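Local coordinates for protein lasso peptide isopeptidase AtxE2 (Asticcacaulis excentricus, PDB 5TXE) that hydrolyses the isopeptide bond of the lasso peptides astexin-2 and astexin-3, recognising their knotted, threaded shape and turning them into linear peptides, at residues P59-Q73 / T129-L141. The protein carries 1 engineered substitution. Residues are numbered along the deposited sequence; the frame is centred on the assembly and turned at random.
Sequences PLLSLSPDGRYVAFQ and TIQPRWSPSGTHL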
ATOM      1  N   PRO A  59       4.966   7.699   8.684  1.00 27.48           N
ATOM      2  CA  PRO A  59       5.010   8.377  10.007  1.00 28.55           C
ATOM      3  C   PRO A  59       3.880   7.996  10.973  1.00 28.83           C
ATOM      4  O   PRO A  59       3.109   8.855  11.413  1.00 29.00           O
ATOM      5  CB  PRO A  59       4.890   9.842   9.629  1.00 29.93           C
ATOM      6  CG  PRO A  59       4.035   9.826   8.368  1.00 30.74           C
ATOM      7  CD  PRO A  59       4.395   8.560   7.635  1.00 30.24           C
ATOM      8  N   LEU A  60       3.797   6.726  11.304  1.00 27.75           N
ATOM      9  CA  LEU A  60       2.602   6.174  11.956  1.00 31.02           C
ATOM     10  C   LEU A  60       2.605   6.254  13.491  1.00 31.13           C
ATOM     11  O   LEU A  60       1.622   5.835  14.147  1.00 27.21           O
ATOM     12  CB  LEU A  60       2.328   4.725  11.486  1.00 27.03           C
ATOM     13  CG  LEU A  60       3.472   3.754  11.403  1.00 27.81           C
ATOM     14  CD1 LEU A  60       4.036   3.535  12.797  1.00 30.28           C
ATOM     15  CD2 LEU A  60       3.021   2.413  10.815  1.00 27.84           C
ATOM     16  N   LEU A  61       3.706   6.744  14.055  1.00 30.31           N
ATOM     17  CA  LEU A  61       3.795   6.926  15.496  1.00 29.95           C
ATOM     18  C   LEU A  61       4.585   8.163  15.815  1.00 30.87           C
ATOM     19  O   LEU A  61       5.333   8.652  14.951  1.00 29.17           O
ATOM     20  CB  LEU A  61       4.395   5.705  16.151  1.00 29.10           C
ATOM     21  CG  LEU A  61       5.833   5.349  15.807  1.00 28.22           C
ATOM     22  CD1 LEU A  61       6.827   6.132  16.651  1.00 30.05           C
ATOM     23  CD2 LEU A  61       6.035   3.877  16.051  1.00 30.85           C
ATOM     24  N   SER A  62       4.388   8.685  17.029  1.00 30.00           N
ATOM     25  CA  SER A  62       5.117   9.813  17.477  1.00 33.27           C
ATOM     26  C   SER A  62       5.519   9.672  18.928  1.00 34.63           C
ATOM     27  O   SER A  62       4.696   9.351  19.778  1.00 38.14           O
ATOM     28  CB  SER A  62       4.198  10.982  17.342  1.00 36.03           C
ATOM     29  OG  SER A  62       4.854  12.194  17.670  1.00 47.40           O
ATOM     30  N   LEU A  63       6.785   9.892  19.232  1.00 37.73           N
ATOM     31  CA  LEU A  63       7.266   9.834  20.638  1.00 36.51           C
ATOM     32  C   LEU A  63       7.063  11.152  21.303  1.00 32.78           C
ATOM     33  O   LEU A  63       7.230  12.205  20.686  1.00 34.41           O
ATOM     34  CB  LEU A  63       8.735   9.539  20.719  1.00 38.21           C
ATOM     35  CG  LEU A  63       9.091   8.159  20.221  1.00 41.87           C
ATOM     36  CD1 LEU A  63      10.600   7.976  20.262  1.00 41.08           C
ATOM     37  CD2 LEU A  63       8.449   7.099  21.078  1.00 46.81           C
ATOM     38  N   SER A  64       6.708  11.105  22.573  1.00 33.27           N
ATOM     39  CA  SER A  64       6.639  12.345  23.349  1.00 36.71           C
ATOM     40  C   SER A  64       8.033  13.062  23.375  1.00 32.08           C
ATOM     41  O   SER A  64       9.067  12.405  23.184  1.00 35.22           O
ATOM     42  CB  SER A  64       6.151  12.036  24.767  1.00 37.16           C
ATOM     43  OG  SER A  64       7.060  11.213  25.481  1.00 38.89           O
ATOM     44  N   PRO A  65       8.056  14.379  23.576  1.00 31.65           N
ATOM     45  CA  PRO A  65       9.308  15.147  23.756  1.00 38.94           C
ATOM     46  C   PRO A  65      10.303  14.515  24.720  1.00 39.00           C
ATOM     47  O   PRO A  65      11.443  14.359  24.341  1.00 43.11           O
ATOM     48  CB  PRO A  65       8.818  16.493  24.260  1.00 35.27           C
ATOM     49  CG  PRO A  65       7.523  16.603  23.509  1.00 35.01           C
ATOM     50  CD  PRO A  65       6.904  15.264  23.765  1.00 34.23           C
ATOM     51  N   ASP A  66       9.868  14.013  25.870  1.00 45.63           N
ATOM     52  CA  ASP A  66      10.810  13.336  26.787  1.00 50.17           C
ATOM     53  C   ASP A  66      11.074  11.884  26.429  1.00 48.08           C
ATOM     54  O   ASP A  66      11.808  11.182  27.144  1.00 44.79           O
ATOM     55  CB  ASP A  66      10.348  13.436  28.259  1.00 55.25           C
ATOM     56  CG  ASP A  66       9.054  12.640  28.565  1.00 61.46           C
ATOM     57  OD1 ASP A  66       8.511  11.928  27.682  1.00 60.49           O
ATOM     58  OD2 ASP A  66       8.574  12.747  29.720  1.00 61.25           O
ATOM     59  N   GLY A  67      10.451  11.385  25.366  1.00 43.05           N
ATOM     60  CA  GLY A  67      10.668   9.980  24.957  1.00 41.01           C
ATOM     61  C   GLY A  67       9.966   8.884  25.742  1.00 37.42           C
ATOM     62  O   GLY A  67      10.132   7.704  25.442  1.00 42.30           O
ATOM     63  N   ARG A  68       9.196   9.242  26.758  1.00 42.06           N
ATOM     64  CA  ARG A  68       8.626   8.222  27.637  1.00 46.20           C
ATOM     65  C   ARG A  68       7.305   7.625  27.160  1.00 41.95           C
ATOM     66  O   ARG A  68       6.890   6.606  27.677  1.00 38.36           O
ATOM     67  CB  ARG A  68       8.528   8.757  29.080  1.00 57.62           C
ATOM     68  CG  ARG A  68       9.933   8.792  29.758  1.00 65.10           C
ATOM     69  CD  ARG A  68      10.020   9.214  31.240  1.00 74.38           C
ATOM     70  NE  ARG A  68       8.999  10.232  31.501  1.00 84.38           N
ATOM     71  CZ  ARG A  68       8.048  10.153  32.432  1.00 87.61           C
ATOM     72  NH1 ARG A  68       7.999   9.127  33.280  1.00 88.80           N
ATOM     73  NH2 ARG A  68       7.147  11.126  32.527  1.00 81.38           N
ATOM     74  N   TYR A  69       6.655   8.267  26.185  1.00 39.19           N
ATOM     75  CA  TYR A  69       5.370   7.792  25.664  1.00 41.84           C
ATOM     76  C   TYR A  69       5.384   7.738  24.139  1.00 37.88           C
ATOM     77  O   TYR A  69       6.111   8.485  23.486  1.00 36.41           O
ATOM     78  CB  TYR A  69       4.213   8.674  26.181  1.00 42.31           C
ATOM     79  CG  TYR A  69       4.068   8.566  27.663  1.00 49.61           C
ATOM     80  CD1 TYR A  69       3.329   7.536  28.230  1.00 50.54           C
ATOM     81  CD2 TYR A  69       4.724   9.476  28.529  1.00 55.85           C
ATOM     82  CE1 TYR A  69       3.219   7.416  29.611  1.00 54.71           C
ATOM     83  CE2 TYR A  69       4.624   9.351  29.914  1.00 55.68           C
ATOM     84  CZ  TYR A  69       3.882   8.311  30.444  1.00 57.18           C
ATOM     85  OH  TYR A  69       3.769   8.170  31.814  1.00 63.75           O
ATOM     86  N   VAL A  70       4.615   6.814  23.582  1.00 35.19           N
ATOM     87  CA  VAL A  70       4.412   6.766  22.144  1.00 32.60           C
ATOM     88  C   VAL A  70       2.915   6.877  21.864  1.00 33.27           C
ATOM     89  O   VAL A  70       2.107   6.232  22.516  1.00 34.34           O
ATOM     90  CB  VAL A  70       5.000   5.502  21.514  1.00 30.01           C
ATOM     91  CG1 VAL A  70       4.422   4.231  22.086  1.00 31.30           C
ATOM     92  CG2 VAL A  70       4.829   5.543  19.999  1.00 33.65           C
ATOM     93  N   ALA A  71       2.568   7.718  20.906  1.00 30.87           N
ATOM     94  CA  ALA A  71       1.193   7.932  20.487  1.00 32.22           C
ATOM     95  C   ALA A  71       1.021   7.464  19.032  1.00 34.33           C
ATOM     96  O   ALA A  71       1.910   7.657  18.182  1.00 30.81           O
ATOM     97  CB  ALA A  71       0.845   9.409  20.597  1.00 29.21           C
ATOM     98  N   PHE A  72      -0.126   6.852  18.761  1.00 33.92           N
ATOM     99  CA  PHE A  72      -0.404   6.255  17.467  1.00 33.29           C
ATOM    100  C   PHE A  72      -1.893   5.931  17.379  1.00 35.17           C
ATOM    101  O   PHE A  72      -2.544   5.793  18.412  1.00 31.26           O
ATOM    102  CB  PHE A  72       0.399   4.966  17.300  1.00 32.93           C
ATOM    103  CG  PHE A  72       0.192   3.959  18.411  1.00 33.69           C
ATOM    104  CD1 PHE A  72       0.809   4.115  19.616  1.00 34.52           C
ATOM    105  CD2 PHE A  72      -0.641   2.875  18.242  1.00 30.96           C
ATOM    106  CE1 PHE A  72       0.628   3.182  20.631  1.00 34.58           C
ATOM    107  CE2 PHE A  72      -0.856   1.962  19.247  1.00 33.63           C
ATOM    108  CZ  PHE A  72      -0.211   2.107  20.454  1.00 34.30           C
ATOM    109  N   GLN A  73      -2.406   5.795  16.148  1.00 30.70           N
ATOM    110  CA  GLN A  73      -3.797   5.432  15.858  1.00 28.06           C
ATOM    111  C   GLN A  73      -3.967   3.998  15.509  1.00 27.86           C
ATOM    112  O   GLN A  73      -3.186   3.430  14.737  1.00 29.69           O
ATOM    113  CB  GLN A  73      -4.346   6.275  14.731  1.00 28.20           C
ATOM    114  CG  GLN A  73      -5.827   6.096  14.499  1.00 29.83           C
ATOM    115  CD  GLN A  73      -6.212   6.676  13.148  1.00 30.25           C
ATOM    116  OE1 GLN A  73      -6.969   7.694  13.039  1.00 27.90           O
ATOM    117  NE2 GLN A  73      -5.633   6.071  12.086  1.00 26.59           N
ATOM    118  N   THR A 129      -2.308   8.038   7.009  1.00 22.71           N
ATOM    119  CA  THR A 129      -1.598   7.788   8.242  1.00 22.70           C
ATOM    120  C   THR A 129      -1.731   9.022   9.144  1.00 23.86           C
ATOM    121  O   THR A 129      -1.451  10.150   8.730  1.00 21.97           O
ATOM    122  CB  THR A 129      -0.122   7.512   7.980  1.00 23.38           C
ATOM    123  OG1 THR A 129       0.009   6.277   7.310  1.00 24.71           O
ATOM    124  CG2 THR A 129       0.644   7.333   9.307  1.00 27.24           C
ATOM    125  N   ILE A 130      -2.196   8.819  10.367  1.00 24.91           N
ATOM    126  CA  ILE A 130      -2.433   9.957  11.259  1.00 25.37           C
ATOM    127  C   ILE A 130      -1.246   9.989  12.244  1.00 28.52           C
ATOM    128  O   ILE A 130      -1.080   9.075  13.103  1.00 28.66           O
ATOM    129  CB  ILE A 130      -3.752   9.799  12.043  1.00 26.99           C
ATOM    130  CG1 ILE A 130      -4.955   9.644  11.094  1.00 26.46           C
ATOM    131  CG2 ILE A 130      -3.943  10.963  13.032  1.00 30.07           C
ATOM    132  CD1 ILE A 130      -5.172  10.866  10.214  1.00 29.23           C
ATOM    133  N   GLN A 131      -0.473  11.049  12.120  1.00 27.84           N
ATOM    134  CA  GLN A 131       0.630  11.291  13.027  1.00 35.32           C
ATOM    135  C   GLN A 131       0.247  12.306  14.094  1.00 28.35           C
ATOM    136  O   GLN A 131      -0.046  13.436  13.783  1.00 29.06           O
ATOM    137  CB  GLN A 131       1.879  11.790  12.296  1.00 40.59           C
ATOM    138  CG  GLN A 131       3.106  11.415  13.149  1.00 45.11           C
ATOM    139  CD  GLN A 131       4.476  11.818  12.576  1.00 46.36           C
ATOM    140  OE1 GLN A 131       4.606  12.663  11.654  1.00 40.87           O
ATOM    141  NE2 GLN A 131       5.515  11.203  13.141  1.00 51.58           N
ATOM    142  N   PRO A 132       0.199  11.875  15.329  1.00 26.79           N
ATOM    143  CA  PRO A 132      -0.121  12.776  16.411  1.00 31.36           C
ATOM    144  C   PRO A 132       1.013  13.714  16.749  1.00 35.86           C
ATOM    145  O   PRO A 132       2.154  13.265  16.831  1.00 40.56           O
ATOM    146  CB  PRO A 132      -0.334  11.855  17.611  1.00 30.83           C
ATOM    147  CG  PRO A 132      -0.011  10.505  17.179  1.00 31.03           C
ATOM    148  CD  PRO A 132       0.435  10.498  15.766  1.00 27.79           C
ATOM    149  N   ARG A 133       0.683  14.980  16.982  1.00 31.91           N
ATOM    150  CA  ARG A 133       1.652  16.002  17.348  1.00 31.87           C
ATOM    151  C   ARG A 133       1.594  16.232  18.824  1.00 30.81           C
ATOM    152  O   ARG A 133       0.531  16.615  19.350  1.00 30.77           O
ATOM    153  CB  ARG A 133       1.325  17.281  16.627  1.00 32.18           C
ATOM    154  CG  ARG A 133       1.106  17.098  15.120  1.00 39.85           C
ATOM    155  CD  ARG A 133       2.441  16.678  14.627  1.00 44.10           C
ATOM    156  NE  ARG A 133       2.680  15.932  13.381  1.00 59.39           N
ATOM    157  CZ  ARG A 133       2.473  16.363  12.157  1.00 50.74           C
ATOM    158  NH1 ARG A 133       1.837  17.487  11.938  1.00 62.03           N
ATOM    159  NH2 ARG A 133       2.823  15.613  11.147  1.00 53.58           N
ATOM    160  N   TRP A 134       2.680  15.952  19.514  1.00 29.09           N
ATOM    161  CA  TRP A 134       2.729  16.236  20.948  1.00 32.26           C
ATOM    162  C   TRP A 134       2.950  17.732  21.208  1.00 30.66           C
ATOM    163  O   TRP A 134       3.758  18.370  20.550  1.00 36.02           O
ATOM    164  CB  TRP A 134       3.840  15.486  21.600  1.00 29.12           C
ATOM    165  CG  TRP A 134       3.623  14.069  21.658  1.00 28.91           C
ATOM    166  CD1 TRP A 134       3.921  13.176  20.681  1.00 29.97           C
ATOM    167  CD2 TRP A 134       3.182  13.295  22.794  1.00 28.30           C
ATOM    168  NE1 TRP A 134       3.682  11.899  21.129  1.00 30.75           N
ATOM    169  CE2 TRP A 134       3.208  11.962  22.422  1.00 28.94           C
ATOM    170  CE3 TRP A 134       2.727  13.618  24.074  1.00 32.91           C
ATOM    171  CZ2 TRP A 134       2.812  10.949  23.278  1.00 29.54           C
ATOM    172  CZ3 TRP A 134       2.333  12.598  24.933  1.00 29.23           C
ATOM    173  CH2 TRP A 134       2.386  11.289  24.531  1.00 30.58           C
ATOM    174  N   SER A 135       2.238  18.291  22.174  1.00 30.49           N
ATOM    175  CA  SER A 135       2.540  19.656  22.650  1.00 30.73           C
ATOM    176  C   SER A 135       3.937  19.605  23.332  1.00 28.45           C
ATOM    177  O   SER A 135       4.355  18.546  23.737  1.00 29.80           O
ATOM    178  CB  SER A 135       1.505  20.135  23.652  1.00 32.44           C
ATOM    179  OG  SER A 135       1.404  19.225  24.750  1.00 35.17           O
ATOM    180  N   PRO A 136       4.672  20.731  23.381  1.00 32.88           N
ATOM    181  CA  PRO A 136       6.038  20.782  23.980  1.00 36.11           C
ATOM    182  C   PRO A 136       6.043  20.315  25.417  1.00 37.90           C
ATOM    183  O   PRO A 136       6.960  19.656  25.830  1.00 40.91           O
ATOM    184  CB  PRO A 136       6.412  22.260  23.906  1.00 39.57           C
ATOM    185  CG  PRO A 136       5.593  22.806  22.753  1.00 40.65           C
ATOM    186  CD  PRO A 136       4.309  21.993  22.707  1.00 35.02           C
ATOM    187  N   SER A 137       4.976  20.605  26.156  1.00 38.64           N
ATOM    188  CA  SER A 137       4.859  20.097  27.536  1.00 39.45           C
ATOM    189  C   SER A 137       4.639  18.588  27.645  1.00 39.85           C
ATOM    190  O   SER A 137       4.697  18.007  28.734  1.00 34.14           O
ATOM    191  CB  SER A 137       3.676  20.781  28.232  1.00 42.26           C
ATOM    192  OG  SER A 137       2.433  20.443  27.602  1.00 47.02           O
ATOM    193  N   GLY A 138       4.288  17.937  26.542  1.00 39.41           N
ATOM    194  CA  GLY A 138       3.999  16.507  26.605  1.00 36.32           C
ATOM    195  C   GLY A 138       2.621  16.157  27.143  1.00 34.01           C
ATOM    196  O   GLY A 138       2.361  14.995  27.433  1.00 33.57           O
ATOM    197  N   THR A 139       1.728  17.130  27.250  1.00 34.73           N
ATOM    198  CA  THR A 139       0.428  16.854  27.888  1.00 43.30           C
ATOM    199  C   THR A 139      -0.762  16.707  26.909  1.00 42.74           C
ATOM    200  O   THR A 139      -1.800  16.220  27.304  1.00 37.79           O
ATOM    201  CB  THR A 139       0.023  17.965  28.897  1.00 43.20           C
ATOM    202  OG1 THR A 139      -0.008  19.215  28.218  1.00 40.23           O
ATOM    203  CG2 THR A 139       0.991  18.040  30.096  1.00 47.47           C
ATOM    204  N   HIS A 140      -0.637  17.178  25.674  1.00 41.94           N
ATOM    205  CA  HIS A 140      -1.741  17.079  24.732  1.00 41.24           C
ATOM    206  C   HIS A 140      -1.233  16.637  23.371  1.00 43.77           C
ATOM    207  O   HIS A 140      -0.046  16.790  23.074  1.00 35.89           O
ATOM    208  CB  HIS A 140      -2.415  18.413  24.567  1.00 40.23           C
ATOM    209  CG  HIS A 140      -3.105  18.863  25.801  1.00 59.17           C
ATOM    210  ND1 HIS A 140      -2.449  19.518  26.825  1.00 61.06           N
ATOM    211  CD2 HIS A 140      -4.386  18.697  26.209  1.00 59.29           C
ATOM    212  CE1 HIS A 140      -3.308  19.761  27.798  1.00 65.00           C
ATOM    213  NE2 HIS A 140      -4.491  19.278  27.446  1.00 66.16           N
ATOM    214  N   LEU A 141      -2.141  16.057  22.598  1.00 34.53           N
ATOM    215  CA  LEU A 141      -1.921  15.684  21.261  1.00 32.68           C
ATOM    216  C   LEU A 141      -2.802  16.546  20.397  1.00 29.93           C
ATOM    217  O   LEU A 141      -3.897  16.896  20.783  1.00 32.99           O
ATOM    218  CB  LEU A 141      -2.290  14.215  21.076  1.00 34.84           C
ATOM    219  CG  LEU A 141      -1.558  13.140  21.854  1.00 34.40           C
ATOM    220  CD1 LEU A 141      -2.061  11.752  21.471  1.00 35.19           C
ATOM    221  CD2 LEU A 141      -0.085  13.216  21.539  1.00 34.56           C
TER
HETATM  222  O   HOH W   1      -0.978   6.544  13.614  1.00 23.33           O
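W134 lies flat against the backbone of S64, and its indole is the place to start. Its CB touches CD of P65 at 3.8 Å. CG stands anti to the carbonyl carbon (chi1 -69°), which turns the ring against the chain where strand 61-63 runs into the S64–G67 turn. There CA of S64 sits over the centre of the five-membered ring, 3.5 Å from its centroid, a CH-pi contact; CD2 of L141 takes the opposite face, so the indole is sandwiched. CD1 of W134 comes near OG of S62, and beside it NE1 of W134 donates to O of S62 at 3.1 Å. That bond is nearly straight (163°) and runs almost in the indole plane, yet reaches the oxygen from above its carbonyl plane; the same oxygen also accepts from N of A71 across the hairpin. Farther out, CZ2 meets CB of A71, and CH2 of W134 ends on CB of Y69 at 3.6 Å. Each segment contributes an antiparallel hairpin, 61-63 with 69-73 and 133-134 with 140-141, to one of two neighbouring sheets, blades of the beta-propeller that prolyl oligopeptidase relatives carry beside their hydrolase domain; the indole is wedged between them. With an alanine here in place of the indole, O of S62 would probably lose its second donor and a gap would open between S64 and L141. Toward the other end, CG of P132 packs on CB of A71, and Q131, extended beyond CG, lays its chain along P59 to donate from NE2 to O of L61 at 3.1 Å. Last, a water bridges O of L60 and O of I130 while accepting from N of Q73.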